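Local atomic coordinates of CurJ (PDB entry 5TZ6), a protein that probably removes water, by vinylogous dehydration, from a polyketide intermediate in curacin biosynthesis, as the dehydratase domain of a polyketide synthase module. Residues D219-S224 and I279-Q284; Y211-T216 and D246-Y251; E152-R157 and E194-M199. The protein carries 1 engineered substitution. All coordinates share one frame; numbering follows the deposited sequence.

Contact 1: residues D219-S224 and I279-Q284; sequences DSCFQS and IQLFDQ. With 7OD ((2E,5R)-5-hydroxy-2-methylhept-2-enoic acid), chain C.
The side-chain nitrogen of Gln223 is gripped from two directions: NE2 donates to Asp219 OD2 at 2.7 Å and also to the backbone oxygen of Phe182. The first bond is nearly straight, 168° at the hydrogen. It reaches OD2 on its anti side, in the amide plane of Gln223 but somewhat tilted from that of the carboxylate. With OD2 tied up in this way, the Asp219 carboxylate is fixed in rotation, and OD1 turns to the ligand, accepting from the 7OD hydroxyl OAH at 3.0 Å. Asp219 can reach over there because its CG stands anti to the backbone N (chi1 -164°). One turn of helix apart, Asp219 and Gln223 form the DxxxQ signature of polyketide synthase dehydratases, whose aspartate probably works with a histidine in the active form of such enzymes; this crystal holds an inactive mutant. The helix is the central one of a hot-dog fold, lying in the curve of the sheet and meeting strand 279-282 at 132° between chain directions, with the axes 9.6 Å apart. Facing that strand, Cys221 lowers its sulfur onto the end of Leu281: SG is 3.8 Å from CD2 and 4.0 Å from CD1, so both methyls receive it. Alongside, Ile279 CD1 lies 4.0 Å from Cys221 O. Ile279 CD1 also meets the Phe222 ring at its edge, near its plane, 4.3 Å from Phe222 CD1. That ring in turn packs against Ala52 and Ile55 of helix 51-65, and meets the ring of Phe295.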
loop_
_atom_site.group_PDB
_atom_site.type_symbol
_atom_site.label_atom_id
_atom_site.label_comp_id
_atom_site.label_asym_id
_atom_site.label_seq_id
_atom_site.Cartn_x
_atom_site.Cartn_y
_atom_site.Cartn_z
ATOM N N ASP A 219 -15.312 -22.186 -5.545
ATOM C CA ASP A 219 -14.770 -23.533 -5.495
ATOM C C ASP A 219 -15.866 -24.564 -5.683
ATOM O O ASP A 219 -15.695 -25.520 -6.444
ATOM C CB ASP A 219 -14.036 -23.779 -4.184
ATOM C CG ASP A 219 -13.139 -24.996 -4.257
ATOM O OD1 ASP A 219 -12.053 -24.891 -4.866
ATOM O OD2 ASP A 219 -13.527 -26.060 -3.722
ATOM N N SER A 220 -17.006 -24.387 -5.011
ATOM C CA SER A 220 -18.093 -25.346 -5.178
ATOM C C SER A 220 -18.464 -25.478 -6.649
ATOM O O SER A 220 -18.668 -26.592 -7.161
ATOM C CB SER A 220 -19.308 -24.904 -4.362
ATOM O OG SER A 220 -19.006 -24.847 -2.977
ATOM N N CYS A 221 -18.505 -24.346 -7.357
ATOM C CA CYS A 221 -18.795 -24.391 -8.784
ATOM C C CYS A 221 -17.798 -25.281 -9.509
ATOM O O CYS A 221 -18.185 -26.129 -10.321
ATOM C CB CYS A 221 -18.790 -22.979 -9.375
ATOM S SG CYS A 221 -20.268 -22.031 -8.991
ATOM N N PHE A 222 -16.503 -25.113 -9.224
ATOM C CA PHE A 222 -15.535 -26.022 -9.837
ATOM C C PHE A 222 -15.729 -27.469 -9.385
ATOM O O PHE A 222 -15.441 -28.397 -10.151
ATOM C CB PHE A 222 -14.109 -25.562 -9.541
ATOM C CG PHE A 222 -13.786 -24.200 -10.086
ATOM C CD1 PHE A 222 -14.586 -23.620 -11.059
ATOM C CD2 PHE A 222 -12.670 -23.506 -9.642
ATOM C CE1 PHE A 222 -14.296 -22.365 -11.562
ATOM C CE2 PHE A 222 -12.367 -22.255 -10.143
ATOM C CZ PHE A 222 -13.183 -21.683 -11.104
ATOM N N GLN A 223 -16.227 -27.684 -8.160
ATOM C CA GLN A 223 -16.444 -29.041 -7.661
ATOM C C GLN A 223 -17.537 -29.750 -8.438
ATOM O O GLN A 223 -17.555 -30.985 -8.491
ATOM C CB GLN A 223 -16.829 -29.029 -6.184
ATOM C CG GLN A 223 -15.826 -28.423 -5.238
ATOM C CD GLN A 223 -16.439 -28.200 -3.872
ATOM O OE1 GLN A 223 -17.422 -28.845 -3.520
ATOM N NE2 GLN A 223 -15.880 -27.270 -3.107
ATOM N N SER A 224 -18.470 -28.995 -9.021
ATOM C CA SER A 224 -19.548 -29.646 -9.757
ATOM C C SER A 224 -19.015 -30.599 -10.822
ATOM O O SER A 224 -19.633 -31.634 -11.089
ATOM C CB SER A 224 -20.463 -28.603 -10.401
ATOM O OG SER A 224 -19.749 -27.784 -11.313
ATOM N N ILE A 279 -19.755 -23.684 -17.263
ATOM C CA ILE A 279 -20.480 -23.621 -16.002
ATOM C C ILE A 279 -21.305 -22.344 -15.957
ATOM O O ILE A 279 -20.885 -21.293 -16.453
ATOM C CB ILE A 279 -19.510 -23.690 -14.802
ATOM C CG1 ILE A 279 -18.552 -24.878 -14.968
ATOM C CG2 ILE A 279 -20.283 -23.756 -13.498
ATOM C CD1 ILE A 279 -17.383 -24.875 -14.011
ATOM N N GLN A 280 -22.477 -22.441 -15.325
ATOM C CA GLN A 280 -23.424 -21.338 -15.190
ATOM C C GLN A 280 -23.981 -21.366 -13.773
ATOM O O GLN A 280 -24.649 -22.325 -13.381
ATOM C CB GLN A 280 -24.549 -21.445 -16.221
ATOM C CG GLN A 280 -24.113 -21.110 -17.640
ATOM C CD GLN A 280 -25.274 -21.107 -18.603
ATOM O OE1 GLN A 280 -26.166 -21.950 -18.518
ATOM N NE2 GLN A 280 -25.286 -20.141 -19.511
ATOM N N LEU A 281 -23.661 -20.350 -12.988
ATOM C CA LEU A 281 -24.246 -20.169 -11.672
ATOM C C LEU A 281 -25.365 -19.144 -11.794
ATOM O O LEU A 281 -25.137 -18.049 -12.314
ATOM C CB LEU A 281 -23.182 -19.698 -10.684
ATOM C CG LEU A 281 -23.569 -19.471 -9.226
ATOM C CD1 LEU A 281 -24.043 -20.763 -8.567
ATOM C CD2 LEU A 281 -22.381 -18.871 -8.488
ATOM N N PHE A 282 -26.572 -19.494 -11.343
ATOM C CA PHE A 282 -27.695 -18.574 -11.483
ATOM C C PHE A 282 -28.623 -18.634 -10.273
ATOM O O PHE A 282 -28.533 -19.518 -9.409
ATOM C CB PHE A 282 -28.479 -18.804 -12.786
ATOM C CG PHE A 282 -28.968 -20.198 -12.967
ATOM C CD1 PHE A 282 -28.135 -21.176 -13.482
ATOM C CD2 PHE A 282 -30.273 -20.533 -12.634
ATOM C CE1 PHE A 282 -28.584 -22.470 -13.646
ATOM C CE2 PHE A 282 -30.732 -21.822 -12.798
ATOM C CZ PHE A 282 -29.886 -22.795 -13.303
ATOM N N ASP A 283 -29.526 -17.651 -10.257
ATOM C CA ASP A 283 -30.454 -17.317 -9.187
ATOM C C ASP A 283 -31.615 -18.297 -9.092
ATOM O O ASP A 283 -31.924 -19.044 -10.025
ATOM C CB ASP A 283 -31.035 -15.918 -9.413
ATOM C CG ASP A 283 -30.984 -15.058 -8.177
ATOM O OD1 ASP A 283 -30.680 -15.602 -7.094
ATOM O OD2 ASP A 283 -31.255 -13.841 -8.287
ATOM N N GLN A 284 -32.298 -18.234 -7.944
ATOM C CA GLN A 284 -33.539 -18.976 -7.769
ATOM C C GLN A 284 -34.567 -18.564 -8.814
ATOM O O GLN A 284 -35.380 -19.387 -9.252
ATOM C CB GLN A 284 -34.094 -18.714 -6.369
ATOM C CG GLN A 284 -35.117 -19.717 -5.882
ATOM C CD GLN A 284 -34.459 -21.025 -5.468
ATOM O OE1 GLN A 284 -34.442 -22.000 -6.218
ATOM N NE2 GLN A 284 -33.891 -21.036 -4.264
HETATM O OAB 7OD C . -5.622 -29.351 -5.039
HETATM C CAA 7OD C . -5.513 -28.158 -5.390
HETATM O OAI 7OD C . -4.400 -27.589 -5.320
HETATM C CAC 7OD C . -6.738 -27.396 -5.908
HETATM C CAK 7OD C . -6.595 -25.927 -6.336
HETATM C CAD 7OD C . -8.106 -28.093 -5.997
HETATM C CAE 7OD C . -9.305 -27.287 -6.524
HETATM C CAF 7OD C . -10.619 -28.077 -6.738
HETATM O OAH 7OD C . -11.531 -27.755 -5.684
HETATM C CAG 7OD C . -10.439 -29.599 -6.782
HETATM C CAJ 7OD C . -11.711 -30.212 -7.372
#

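Contact 2: residues Y211-T216 and D246-Y251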
loop_
_atom_site.group_PDB
_atom_site.type_symbol
_atom_site.label_atom_id
_atom_site.label_comp_id
_atom_site.label_asym_id
_atom_site.label_seq_id
_atom_site.Cartn_x
_atom_site.Cartn_y
_atom_site.Cartn_z
ATOM N N TYR A 211 -18.710 -9.907 0.054
ATOM C CA TYR A 211 -18.043 -10.548 -1.068
ATOM C C TYR A 211 -18.865 -10.400 -2.341
ATOM O O TYR A 211 -20.098 -10.443 -2.310
ATOM C CB TYR A 211 -17.832 -12.037 -0.792
ATOM C CG TYR A 211 -16.806 -12.384 0.267
ATOM C CD1 TYR A 211 -17.161 -12.456 1.607
ATOM C CD2 TYR A 211 -15.493 -12.685 -0.078
ATOM C CE1 TYR A 211 -16.230 -12.795 2.578
ATOM C CE2 TYR A 211 -14.554 -13.022 0.888
ATOM C CZ TYR A 211 -14.930 -13.076 2.214
ATOM O OH TYR A 211 -14.007 -13.413 3.181
ATOM N N GLN A 212 -18.175 -10.234 -3.470
ATOM C CA GLN A 212 -18.830 -10.437 -4.758
ATOM C C GLN A 212 -19.242 -11.898 -4.919
ATOM O O GLN A 212 -20.426 -12.212 -5.084
ATOM C CB GLN A 212 -17.912 -10.001 -5.906
ATOM C CG GLN A 212 -17.790 -8.494 -6.099
ATOM C CD GLN A 212 -17.237 -7.781 -4.884
ATOM O OE1 GLN A 212 -16.156 -8.110 -4.400
ATOM N NE2 GLN A 212 -17.975 -6.793 -4.388
ATOM N N LEU A 213 -18.264 -12.802 -4.886
ATOM C CA LEU A 213 -18.496 -14.241 -4.847
ATOM C C LEU A 213 -17.536 -14.841 -3.838
ATOM O O LEU A 213 -16.317 -14.753 -4.014
ATOM C CB LEU A 213 -18.298 -14.898 -6.215
ATOM C CG LEU A 213 -19.348 -14.678 -7.296
ATOM C CD1 LEU A 213 -19.024 -15.543 -8.499
ATOM C CD2 LEU A 213 -20.738 -14.992 -6.763
ATOM N N HIS A 214 -18.083 -15.437 -2.786
ATOM C CA HIS A 214 -17.253 -16.016 -1.747
ATOM C C HIS A 214 -16.308 -17.053 -2.350
ATOM O O HIS A 214 -16.704 -17.810 -3.246
ATOM C CB HIS A 214 -18.124 -16.660 -0.669
ATOM C CG HIS A 214 -17.420 -16.859 0.639
ATOM N ND1 HIS A 214 -16.582 -17.927 0.877
ATOM C CD2 HIS A 214 -17.435 -16.130 1.781
ATOM C CE1 HIS A 214 -16.107 -17.845 2.108
ATOM N NE2 HIS A 214 -16.611 -16.765 2.679
ATOM N N PRO A 215 -15.047 -17.088 -1.925
ATOM C CA PRO A 215 -14.137 -18.112 -2.464
ATOM C C PRO A 215 -14.747 -19.505 -2.453
ATOM O O PRO A 215 -14.615 -20.238 -3.445
ATOM C CB PRO A 215 -12.911 -18.009 -1.551
ATOM C CG PRO A 215 -12.959 -16.626 -0.973
ATOM C CD PRO A 215 -14.403 -16.207 -0.936
ATOM N N THR A 216 -15.443 -19.878 -1.371
ATOM C CA THR A 216 -15.986 -21.229 -1.265
ATOM C C THR A 216 -17.103 -21.474 -2.269
ATOM O O THR A 216 -17.314 -22.617 -2.692
ATOM C CB THR A 216 -16.491 -21.500 0.157
ATOM O OG1 THR A 216 -17.516 -20.558 0.509
ATOM C CG2 THR A 216 -15.350 -21.406 1.160
ATOM N N ASP A 246 -10.922 -20.054 -19.854
ATOM C CA ASP A 246 -10.971 -19.098 -20.956
ATOM C C ASP A 246 -11.642 -17.796 -20.529
ATOM O O ASP A 246 -11.092 -16.712 -20.746
ATOM C CB ASP A 246 -11.668 -19.713 -22.169
ATOM C CG ASP A 246 -10.887 -20.876 -22.757
ATOM O OD1 ASP A 246 -9.645 -20.885 -22.612
ATOM O OD2 ASP A 246 -11.509 -21.779 -23.360
ATOM N N LYS A 247 -12.822 -17.870 -19.909
ATOM C CA LYS A 247 -13.461 -16.639 -19.456
ATOM C C LYS A 247 -14.381 -16.884 -18.267
ATOM O O LYS A 247 -15.256 -17.748 -18.320
ATOM C CB LYS A 247 -14.250 -15.990 -20.595
ATOM C CG LYS A 247 -14.941 -14.698 -20.197
ATOM C CD LYS A 247 -15.429 -13.947 -21.412
ATOM C CE LYS A 247 -16.481 -14.750 -22.151
ATOM N NZ LYS A 247 -16.814 -14.131 -23.463
ATOM N N PHE A 248 -14.206 -16.089 -17.216
ATOM C CA PHE A 248 -15.066 -16.099 -16.040
ATOM C C PHE A 248 -15.755 -14.742 -15.933
ATOM O O PHE A 248 -15.088 -13.717 -15.783
ATOM C CB PHE A 248 -14.244 -16.384 -14.783
ATOM C CG PHE A 248 -15.066 -16.534 -13.534
ATOM C CD1 PHE A 248 -15.703 -15.444 -12.966
ATOM C CD2 PHE A 248 -15.175 -17.766 -12.909
ATOM C CE1 PHE A 248 -16.454 -15.583 -11.818
ATOM C CE2 PHE A 248 -15.921 -17.913 -11.754
ATOM C CZ PHE A 248 -16.563 -16.817 -11.209
ATOM N N THR A 249 -17.081 -14.734 -15.960
ATOM C CA THR A 249 -17.846 -13.498 -15.903
ATOM C C THR A 249 -18.656 -13.443 -14.616
ATOM O O THR A 249 -19.410 -14.373 -14.304
ATOM C CB THR A 249 -18.767 -13.354 -17.117
ATOM O OG1 THR A 249 -18.002 -13.516 -18.317
ATOM C CG2 THR A 249 -19.434 -11.980 -17.122
ATOM N N PHE A 250 -18.474 -12.358 -13.873
ATOM C CA PHE A 250 -19.272 -12.031 -12.704
ATOM C C PHE A 250 -20.270 -10.949 -13.101
ATOM O O PHE A 250 -19.873 -9.871 -13.559
ATOM C CB PHE A 250 -18.378 -11.552 -11.562
ATOM C CG PHE A 250 -19.129 -10.983 -10.389
ATOM C CD1 PHE A 250 -19.832 -11.806 -9.517
ATOM C CD2 PHE A 250 -19.131 -9.617 -10.159
ATOM C CE1 PHE A 250 -20.517 -11.267 -8.432
ATOM C CE2 PHE A 250 -19.817 -9.074 -9.081
ATOM C CZ PHE A 250 -20.511 -9.902 -8.218
ATOM N N TYR A 251 -21.560 -11.245 -12.936
ATOM C CA TYR A 251 -22.639 -10.323 -13.280
ATOM C C TYR A 251 -23.104 -9.511 -12.073
ATOM O O TYR A 251 -23.074 -8.280 -12.104
ATOM C CB TYR A 251 -23.806 -11.102 -13.900
ATOM C CG TYR A 251 -23.426 -11.790 -15.189
ATOM C CD1 TYR A 251 -23.489 -11.117 -16.400
ATOM C CD2 TYR A 251 -22.972 -13.102 -15.190
ATOM C CE1 TYR A 251 -23.130 -11.735 -17.581
ATOM C CE2 TYR A 251 -22.609 -13.733 -16.369
ATOM C CZ TYR A 251 -22.691 -13.045 -17.559
ATOM O OH TYR A 251 -22.332 -13.663 -18.731
#
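Phe250 has the largest share of the buried surface. Gln212 covers one face of its ring, with Gln212 CB 3.9 Å from the centroid of the Phe250 ring and 28° off its normal, a CH-pi contact, and Leu213 comes in obliquely on that same side. In the glutamine, chi1 (-76°) sets Gln212 CG 3.7 Å from Phe250 CE2, and the bend at chi2 turns the amide away, its plane almost perpendicular to the ring. The amide oxygen bonds to His9; besides CB and CG, the backbone oxygen Gln212 O lies 3.5 Å from Phe250 CE1. Leu213 runs past Phe250 in the opposite direction and brings its CG to 3.7 Å from Phe250 CD1. Leu213 CD1 reaches CZ of Phe248 at 3.9 Å, in the plane of that ring and at its edge. Phe248 and Phe250, two apart on one strand, thus present their rings to the same side. Beyond Leu213, His214 is the N-cap of helix 215-223, its ND1 accepting from Thr216 N at 3.2 Å. Phe250 also touches Leu59 of helix 51-65, so the loop leading into one central helix is packed, with the other helix, against the sheet of a double hot-dog fold.

Contact 3: residues E152-R157 and E194-M199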
loop_
_atom_site.group_PDB
_atom_site.type_symbol
_atom_site.label_atom_id
_atom_site.label_comp_id
_atom_site.label_asym_id
_atom_site.label_seq_id
_atom_site.Cartn_x
_atom_site.Cartn_y
_atom_site.Cartn_z
ATOM N N GLU A 152 -36.289 -24.685 -15.621
ATOM C CA GLU A 152 -37.150 -25.863 -15.707
ATOM C C GLU A 152 -36.775 -26.750 -16.891
ATOM O O GLU A 152 -36.833 -27.979 -16.787
ATOM C CB GLU A 152 -38.625 -25.454 -15.782
ATOM C CG GLU A 152 -38.945 -24.396 -16.824
ATOM C CD GLU A 152 -38.731 -22.985 -16.303
ATOM O OE1 GLU A 152 -39.649 -22.453 -15.638
ATOM O OE2 GLU A 152 -37.638 -22.422 -16.525
ATOM N N GLU A 153 -36.387 -26.150 -18.021
ATOM C CA GLU A 153 -35.859 -26.942 -19.129
ATOM C C GLU A 153 -34.653 -27.771 -18.707
ATOM O O GLU A 153 -34.465 -28.889 -19.200
ATOM C CB GLU A 153 -35.486 -26.032 -20.299
ATOM C CG GLU A 153 -36.378 -26.190 -21.514
ATOM C CD GLU A 153 -36.301 -27.585 -22.105
ATOM O OE1 GLU A 153 -37.239 -27.980 -22.831
ATOM O OE2 GLU A 153 -35.306 -28.290 -21.837
ATOM N N ILE A 154 -33.840 -27.256 -17.784
ATOM C CA ILE A 154 -32.645 -27.977 -17.364
ATOM C C ILE A 154 -32.999 -29.081 -16.379
ATOM O O ILE A 154 -32.417 -30.172 -16.418
ATOM C CB ILE A 154 -31.611 -27.000 -16.779
ATOM C CG1 ILE A 154 -30.994 -26.148 -17.894
ATOM C CG2 ILE A 154 -30.538 -27.757 -16.019
ATOM C CD1 ILE A 154 -30.182 -24.969 -17.394
ATOM N N GLN A 155 -33.944 -28.821 -15.476
ATOM C CA GLN A 155 -34.380 -29.861 -14.552
ATOM C C GLN A 155 -34.989 -31.058 -15.269
ATOM O O GLN A 155 -35.149 -32.114 -14.649
ATOM C CB GLN A 155 -35.370 -29.283 -13.539
ATOM C CG GLN A 155 -34.688 -28.583 -12.374
ATOM C CD GLN A 155 -35.628 -27.709 -11.578
ATOM O OE1 GLN A 155 -35.193 -26.855 -10.807
ATOM N NE2 GLN A 155 -36.926 -27.912 -11.765
ATOM N N ALA A 156 -35.316 -30.923 -16.555
ATOM C CA ALA A 156 -35.836 -32.029 -17.348
ATOM C C ALA A 156 -34.724 -32.894 -17.928
ATOM O O ALA A 156 -34.850 -34.122 -17.964
ATOM C CB ALA A 156 -36.723 -31.492 -18.475
ATOM N N ARG A 157 -33.641 -32.274 -18.401
ATOM C CA ARG A 157 -32.506 -33.034 -18.913
ATOM C C ARG A 157 -31.694 -33.691 -17.804
ATOM O O ARG A 157 -31.033 -34.705 -18.052
ATOM C CB ARG A 157 -31.598 -32.132 -19.751
ATOM C CG ARG A 157 -32.231 -31.661 -21.049
ATOM C CD ARG A 157 -31.251 -30.878 -21.896
ATOM N NE ARG A 157 -30.766 -29.693 -21.199
ATOM C CZ ARG A 157 -30.308 -28.607 -21.810
ATOM N NH1 ARG A 157 -29.885 -27.571 -21.098
ATOM N NH2 ARG A 157 -30.279 -28.554 -23.135
ATOM N N GLU A 194 -24.061 -33.679 -18.472
ATOM C CA GLU A 194 -24.423 -32.423 -17.831
ATOM C C GLU A 194 -24.862 -32.716 -16.403
ATOM O O GLU A 194 -25.306 -33.824 -16.091
ATOM C CB GLU A 194 -25.520 -31.683 -18.619
ATOM C CG GLU A 194 -26.843 -32.432 -18.718
ATOM C CD GLU A 194 -27.649 -32.040 -19.952
ATOM O OE1 GLU A 194 -28.434 -32.882 -20.445
ATOM O OE2 GLU A 194 -27.489 -30.899 -20.436
ATOM N N VAL A 195 -24.728 -31.719 -15.534
ATOM C CA VAL A 195 -25.068 -31.866 -14.125
ATOM C C VAL A 195 -25.666 -30.561 -13.621
ATOM O O VAL A 195 -25.227 -29.472 -14.005
ATOM C CB VAL A 195 -23.841 -32.262 -13.276
ATOM C CG1 VAL A 195 -22.835 -31.126 -13.236
ATOM C CG2 VAL A 195 -24.270 -32.647 -11.862
ATOM N N LEU A 196 -26.661 -30.684 -12.743
ATOM C CA LEU A 196 -27.320 -29.555 -12.100
ATOM C C LEU A 196 -27.210 -29.720 -10.592
ATOM O O LEU A 196 -27.711 -30.700 -10.033
ATOM C CB LEU A 196 -28.789 -29.456 -12.520
ATOM C CG LEU A 196 -29.655 -28.478 -11.720
ATOM C CD1 LEU A 196 -29.384 -27.046 -12.135
ATOM C CD2 LEU A 196 -31.137 -28.810 -11.868
ATOM N N CYS A 197 -26.525 -28.784 -9.945
ATOM C CA CYS A 197 -26.335 -28.801 -8.503
ATOM C C CYS A 197 -27.174 -27.709 -7.854
ATOM O O CYS A 197 -27.200 -26.568 -8.329
ATOM C CB CYS A 197 -24.864 -28.604 -8.141
ATOM S SG CYS A 197 -23.784 -29.907 -8.746
ATOM N N GLN A 198 -27.874 -28.070 -6.786
ATOM C CA GLN A 198 -28.462 -27.102 -5.880
ATOM C C GLN A 198 -27.476 -26.824 -4.758
ATOM O O GLN A 198 -26.911 -27.762 -4.175
ATOM C CB GLN A 198 -29.777 -27.598 -5.290
ATOM C CG GLN A 198 -30.400 -26.572 -4.367
ATOM C CD GLN A 198 -31.669 -27.062 -3.722
ATOM O OE1 GLN A 198 -31.663 -28.057 -2.999
ATOM N NE2 GLN A 198 -32.767 -26.367 -3.978
ATOM N N MET A 199 -27.304 -25.539 -4.442
ATOM C CA MET A 199 -26.323 -25.071 -3.476
ATOM C C MET A 199 -26.975 -24.186 -2.428
ATOM O O MET A 199 -27.853 -23.372 -2.739
ATOM C CB MET A 199 -25.205 -24.285 -4.153
ATOM C CG MET A 199 -24.136 -25.160 -4.750
ATOM S SD MET A 199 -23.443 -24.450 -6.239
ATOM C CE MET A 199 -21.973 -25.459 -6.424
#
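Leu196 is the close-packed centre, receiving side chains of two successive helix residues on its two methyls. CD2 of Leu196 meets Gln155 CG at 3.6 Å, and CD1 meets Ile154 CG2 at 4.1 Å. The leucine rises from the strand with its CG anti to the backbone N, which carries the forked end up to the helix. Only the aliphatic root of Gln155 joins in; its chain is extended beyond CG and takes the amide onward at the exposed side, whereas Ile154 is buried. The other half of the contact, between Arg157 and Glu194, is of a different kind: polar and open to solvent on the arginine's side. Glu194 starts with CG between the backbone N and the carbonyl carbon (chi1 63°), then stretches out alongside Arg157, with Glu194 OE1 3.3 Å from Arg157 CB. Glu194 OE2 sits over one face of the guanidinium, 3.6 Å from Arg157 NE, with the two planes 36° apart. This is a salt bridge of charges alone, since no N-H is aimed at the oxygen; OE2 is instead hydrogen-bonded to the hydroxyl of Tyr262. Arg157 has a kink at chi3 and also touches a crystal neighbour, so its pose may partly reflect the lattice. Helix 152-157 crosses strand 194-199 at 118° between chain directions, with the axes 8.7 Å apart. The strand runs between strands 185-190 and 258-267, and the helix covers the face to which Glu194 and Leu196 point, while Val195 points away from the helix and touches Ala227 and Leu228, and Cys197 touches Ser224.

Contact 3 comes first along the chain and is complete before the others begin: it closes the excursion from helix 151-157 through helix 164-173 and three strands, back to strand 194-200. The chain then enters 211-216, opening contact 2, and runs directly on through helix 215-223 into contact 1. These two cross rather than nest, because strand 239-250 closes contact 2 while contact 1 still waits for strand 274-282. Together they fasten the loop leading into helix 215-223 and the helix itself to different strands. Contact 3 meets contact 1 where Met199 CE packs 3.4 Å from Ser220 CB; contacts 2 and 3 do not touch.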